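Orotidine 5'-phosphate decarboxylase (Streptomyces avermitilis, PDB 3V75) probably decarboxylates orotidine 5'-phosphate to UMP and carbon dioxide, the last step of de novo UMP biosynthesis. Local coordinates at residues Ala249-Leu254 against Asp288-Glu293; Asp253-Phe258 against Arg295-Ala300. All blocks are in the same frame, centred on the assembly; numbering follows the deposited sequence.

Interaction 1: residues Ala249-Leu254 against Asp288-Glu293; sequences AAPADL and DRFAEE
Pro251 pushes its ring into the shallow notch between Glu293 and Phe290, one turn apart on helix 280-299. Start at its CB, which rests on the foot of the glutamate, 3.6 Å from Glu293 CB. One atom on, Pro251 CG is the tip of the wedge and meets both walls: it lies 3.5 Å from Glu293 OE1 and 3.9 Å from Phe290 CD1. Closing the ring, Pro251 CD turns back toward the backbone and has a looser contact with the carboxylate, 4.1 Å from Glu293 OE1.

The two walls are built differently. Glu293 has CG beside its backbone N (chi1 -71°) and runs on extended, which brings OE1 to the CG side of the proline ring, the two side chains crossing at a slant; the touch is van der Waals, between a carboxylate oxygen and ring CH2 groups. Phe290 starts out aimed along the flank, yet its ring reaches far enough for CD1 to meet the proline tip obliquely.

Behind Pro251 the backbone is folded into a tight turn. Ala250 N donates to Asp253 OD2 at 2.9 Å, on the anti side and 30° out of the carboxylate plane, while Asp253 N returns a bond to Ala250 O. The two bonds close a turn from Ala250 to Asp253, with Pro251 and Ala252 at its corners. Leu254, next along, packs on Ile244 and Val262. This is a TIM-barrel outer-layer contact: the loop after the seventh strand leans on the long helix 280-299 after the eighth strand.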
# COMPACT_ATOMS: atom_id res chain seq x y z
N ALA A 249 15.96 21.96 3.44
CA ALA A 249 14.96 21.54 4.41
C ALA A 249 15.60 21.33 5.78
O ALA A 249 15.23 20.42 6.56
CB ALA A 249 14.23 20.29 3.97
N ALA A 250 16.54 22.20 6.09
CA ALA A 250 17.00 22.30 7.44
C ALA A 250 15.86 22.93 8.26
O ALA A 250 15.00 23.63 7.71
CB ALA A 250 18.25 23.20 7.45
N PRO A 251 15.86 22.74 9.59
CA PRO A 251 14.87 23.38 10.44
C PRO A 251 14.69 24.87 10.14
O PRO A 251 13.54 25.34 10.03
CB PRO A 251 15.45 23.18 11.83
CG PRO A 251 16.03 21.80 11.71
CD PRO A 251 16.71 21.81 10.36
N ALA A 252 15.78 25.61 9.97
CA ALA A 252 15.65 27.05 9.76
C ALA A 252 14.94 27.42 8.46
O ALA A 252 14.42 28.53 8.32
CB ALA A 252 17.04 27.73 9.83
N ASP A 253 14.93 26.49 7.49
CA ASP A 253 14.30 26.72 6.18
C ASP A 253 12.80 26.50 6.19
O ASP A 253 12.13 26.90 5.25
CB ASP A 253 14.84 25.73 5.13
CG ASP A 253 16.35 25.82 4.93
OD1 ASP A 253 16.90 26.94 4.96
OD2 ASP A 253 16.99 24.74 4.77
N LEU A 254 12.29 25.81 7.22
CA LEU A 254 10.88 25.37 7.15
C LEU A 254 9.84 26.50 7.07
O LEU A 254 8.88 26.40 6.30
CB LEU A 254 10.51 24.39 8.28
CG LEU A 254 11.42 23.16 8.31
CD1 LEU A 254 11.01 22.23 9.43
CD2 LEU A 254 11.43 22.44 6.92
N ASP A 288 16.63 16.02 20.35
CA ASP A 288 16.36 17.26 21.08
C ASP A 288 16.80 18.45 20.25
O ASP A 288 16.14 19.50 20.22
CB ASP A 288 17.13 17.33 22.42
CG ASP A 288 16.53 16.44 23.50
OD1 ASP A 288 15.42 15.92 23.31
OD2 ASP A 288 17.22 16.25 24.54
N ARG A 289 17.94 18.32 19.57
CA ARG A 289 18.46 19.45 18.79
C ARG A 289 17.56 19.78 17.60
O ARG A 289 17.25 20.96 17.34
CB ARG A 289 19.88 19.19 18.29
CG ARG A 289 20.29 20.22 17.26
CD ARG A 289 21.71 19.95 16.75
NE ARG A 289 21.91 18.52 16.50
CZ ARG A 289 21.84 17.89 15.32
NH1 ARG A 289 22.09 16.57 15.27
NH2 ARG A 289 21.62 18.57 14.19
N PHE A 290 17.13 18.76 16.85
CA PHE A 290 16.18 19.02 15.77
C PHE A 290 14.91 19.67 16.29
O PHE A 290 14.46 20.67 15.72
CB PHE A 290 15.83 17.76 14.98
CG PHE A 290 16.80 17.43 13.90
CD1 PHE A 290 16.72 18.08 12.68
CD2 PHE A 290 17.82 16.51 14.10
CE1 PHE A 290 17.62 17.79 11.65
CE2 PHE A 290 18.73 16.23 13.09
CZ PHE A 290 18.62 16.86 11.86
N ALA A 291 14.33 19.11 17.35
CA ALA A 291 13.07 19.66 17.84
C ALA A 291 13.25 21.10 18.26
O ALA A 291 12.38 21.97 18.00
CB ALA A 291 12.54 18.83 18.98
N GLU A 292 14.37 21.39 18.94
CA GLU A 292 14.58 22.77 19.39
C GLU A 292 14.81 23.73 18.25
O GLU A 292 14.32 24.87 18.28
CB GLU A 292 15.75 22.84 20.37
CG GLU A 292 16.05 24.26 20.80
CD GLU A 292 14.79 25.03 21.34
OE1 GLU A 292 14.68 26.27 21.14
OE2 GLU A 292 13.89 24.39 21.96
N GLU A 293 15.58 23.30 17.25
CA GLU A 293 15.82 24.19 16.12
C GLU A 293 14.56 24.48 15.34
O GLU A 293 14.35 25.61 14.85
CB GLU A 293 16.84 23.58 15.17
CG GLU A 293 18.22 23.57 15.76
CD GLU A 293 19.23 22.86 14.82
OE1 GLU A 293 18.85 22.20 13.82
OE2 GLU A 293 20.43 22.92 15.16

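Interaction 2: residues Asp253-Phe258 against Arg295-Ala300; sequences DLPGVF and RAAVAA
The ring of Pro255 is set against the peptide group joining Ala297 and Val298, with its CG over one face of that flat unit. Across this face Pro255 CG is 3.5 Å from Ala297 O, 3.8 Å from Ala297 C and 4.1 Å from Val298 N, so it sits above the amide and does not approach the carbonyl oxygen end-on. This is van der Waals contact between a CH2 and a peptide plane. The Phe258 ring helps seat the short helix: one of its faces carries Val257 CG1, 3.7 Å above the plane and displaced toward the rim, and the side chain packs against Leu228 and Leu233.

Beside the amide, the methyl of Ala297 points at the proline ring and lies 4.0 Å from Pro255 CD. With a side chain no longer than CB, Ala297 lets the ring come down to the helix backbone, and the closest backbones, at Pro255 and Val298, have CA atoms 6.1 Å apart. Val298 fringes the other side: its CG2 stays 4.8 Å from Pro255 CG, and CG1 is turned away, with chi1 at 168°. Burial is modest, and none of the three touching residues is fully covered.

Each backbone is meanwhile tied within its own turn, Val257 N to Asp253 O and Phe258 N to Leu254 O on one side, Ala299 N to Arg295 O on the other. The short helix 254-258 stands between strands 239-241 and 265-269 in the chain, with Leu254 packed on Ile244; the last turn of helix 280-299, just before the model ends, lies against its beginning, as neighbours in the barrel's outer layer.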
# COMPACT_ATOMS: atom_id res chain seq x y z
N ASP A 253 14.93 26.49 7.49
CA ASP A 253 14.30 26.72 6.18
C ASP A 253 12.80 26.50 6.19
O ASP A 253 12.13 26.90 5.25
CB ASP A 253 14.84 25.73 5.13
CG ASP A 253 16.35 25.82 4.93
OD1 ASP A 253 16.90 26.94 4.96
OD2 ASP A 253 16.99 24.74 4.77
N LEU A 254 12.29 25.81 7.22
CA LEU A 254 10.88 25.37 7.15
C LEU A 254 9.84 26.50 7.07
O LEU A 254 8.88 26.40 6.30
CB LEU A 254 10.51 24.39 8.28
CG LEU A 254 11.42 23.16 8.31
CD1 LEU A 254 11.01 22.23 9.43
CD2 LEU A 254 11.43 22.44 6.92
N PRO A 255 10.02 27.58 7.86
CA PRO A 255 9.05 28.67 7.70
C PRO A 255 9.00 29.23 6.28
O PRO A 255 7.91 29.53 5.78
CB PRO A 255 9.52 29.71 8.74
CG PRO A 255 10.12 28.85 9.80
CD PRO A 255 10.83 27.74 9.08
N GLY A 256 10.14 29.39 5.61
CA GLY A 256 10.12 29.87 4.24
C GLY A 256 9.49 28.86 3.27
O GLY A 256 8.85 29.26 2.30
N VAL A 257 9.69 27.57 3.53
CA VAL A 257 9.15 26.54 2.63
C VAL A 257 7.60 26.45 2.76
O VAL A 257 6.88 26.45 1.74
CB VAL A 257 9.80 25.14 2.94
CG1 VAL A 257 9.10 24.02 2.14
CG2 VAL A 257 11.27 25.14 2.59
N PHE A 258 7.11 26.45 4.00
CA PHE A 258 5.70 26.20 4.27
C PHE A 258 4.84 27.43 4.53
O PHE A 258 3.60 27.32 4.59
CB PHE A 258 5.55 25.20 5.41
CG PHE A 258 5.93 23.81 5.02
CD1 PHE A 258 7.20 23.30 5.32
CD2 PHE A 258 5.02 23.00 4.33
CE1 PHE A 258 7.55 22.01 4.94
CE2 PHE A 258 5.37 21.71 3.95
CZ PHE A 258 6.61 21.22 4.25
N ARG A 295 11.44 24.31 16.63
CA ARG A 295 10.65 25.16 17.53
C ARG A 295 11.07 26.61 17.39
O ARG A 295 10.24 27.51 17.26
CB ARG A 295 10.80 24.69 19.00
CG ARG A 295 9.81 25.32 19.99
CD ARG A 295 10.45 25.55 21.37
NE ARG A 295 11.61 26.44 21.20
CZ ARG A 295 11.57 27.78 21.15
NH1 ARG A 295 10.42 28.45 21.35
NH2 ARG A 295 12.69 28.43 20.95
N ALA A 296 12.38 26.85 17.42
CA ALA A 296 12.91 28.22 17.35
C ALA A 296 12.61 28.85 15.99
O ALA A 296 12.27 30.05 15.89
CB ALA A 296 14.37 28.21 17.60
N ALA A 297 12.74 28.08 14.91
CA ALA A 297 12.49 28.66 13.59
C ALA A 297 11.03 29.09 13.46
O ALA A 297 10.72 30.17 12.94
CB ALA A 297 12.85 27.67 12.48
N VAL A 298 10.13 28.21 13.89
CA VAL A 298 8.69 28.45 13.81
C VAL A 298 8.31 29.63 14.70
O VAL A 298 7.45 30.44 14.33
CB VAL A 298 7.89 27.18 14.16
CG1 VAL A 298 6.38 27.51 14.37
CG2 VAL A 298 8.10 26.11 13.12
N ALA A 299 8.96 29.76 15.86
CA ALA A 299 8.70 30.85 16.82
C ALA A 299 9.16 32.18 16.28
O ALA A 299 8.63 33.22 16.66
CB ALA A 299 9.41 30.58 18.15
N ALA A 300 10.17 32.18 15.41
CA ALA A 300 10.69 33.44 14.89
C ALA A 300 9.86 34.01 13.75
O ALA A 300 10.07 35.21 13.42
CB ALA A 300 12.18 33.27 14.50

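The two contacts have centres 8 Å apart and follow each other in the same direction on both partners: residues 249-254 meet 288-293, then 253-258 meet 295-300, with Asp253 and Leu254 common to both. They also touch directly, Pro251 O lying 3.5 Å from Ala297 CB. Helix 280-299 is thus used over its second half, first by the loop after strand 239-241 and then by helix 254-258. Strand 265-269 lies between the partners along the chain. Interaction 1 is buried and interaction 2 is at the surface; together they join the last two strand-to-helix units of the barrel, away from the predicted proton donor Lys119.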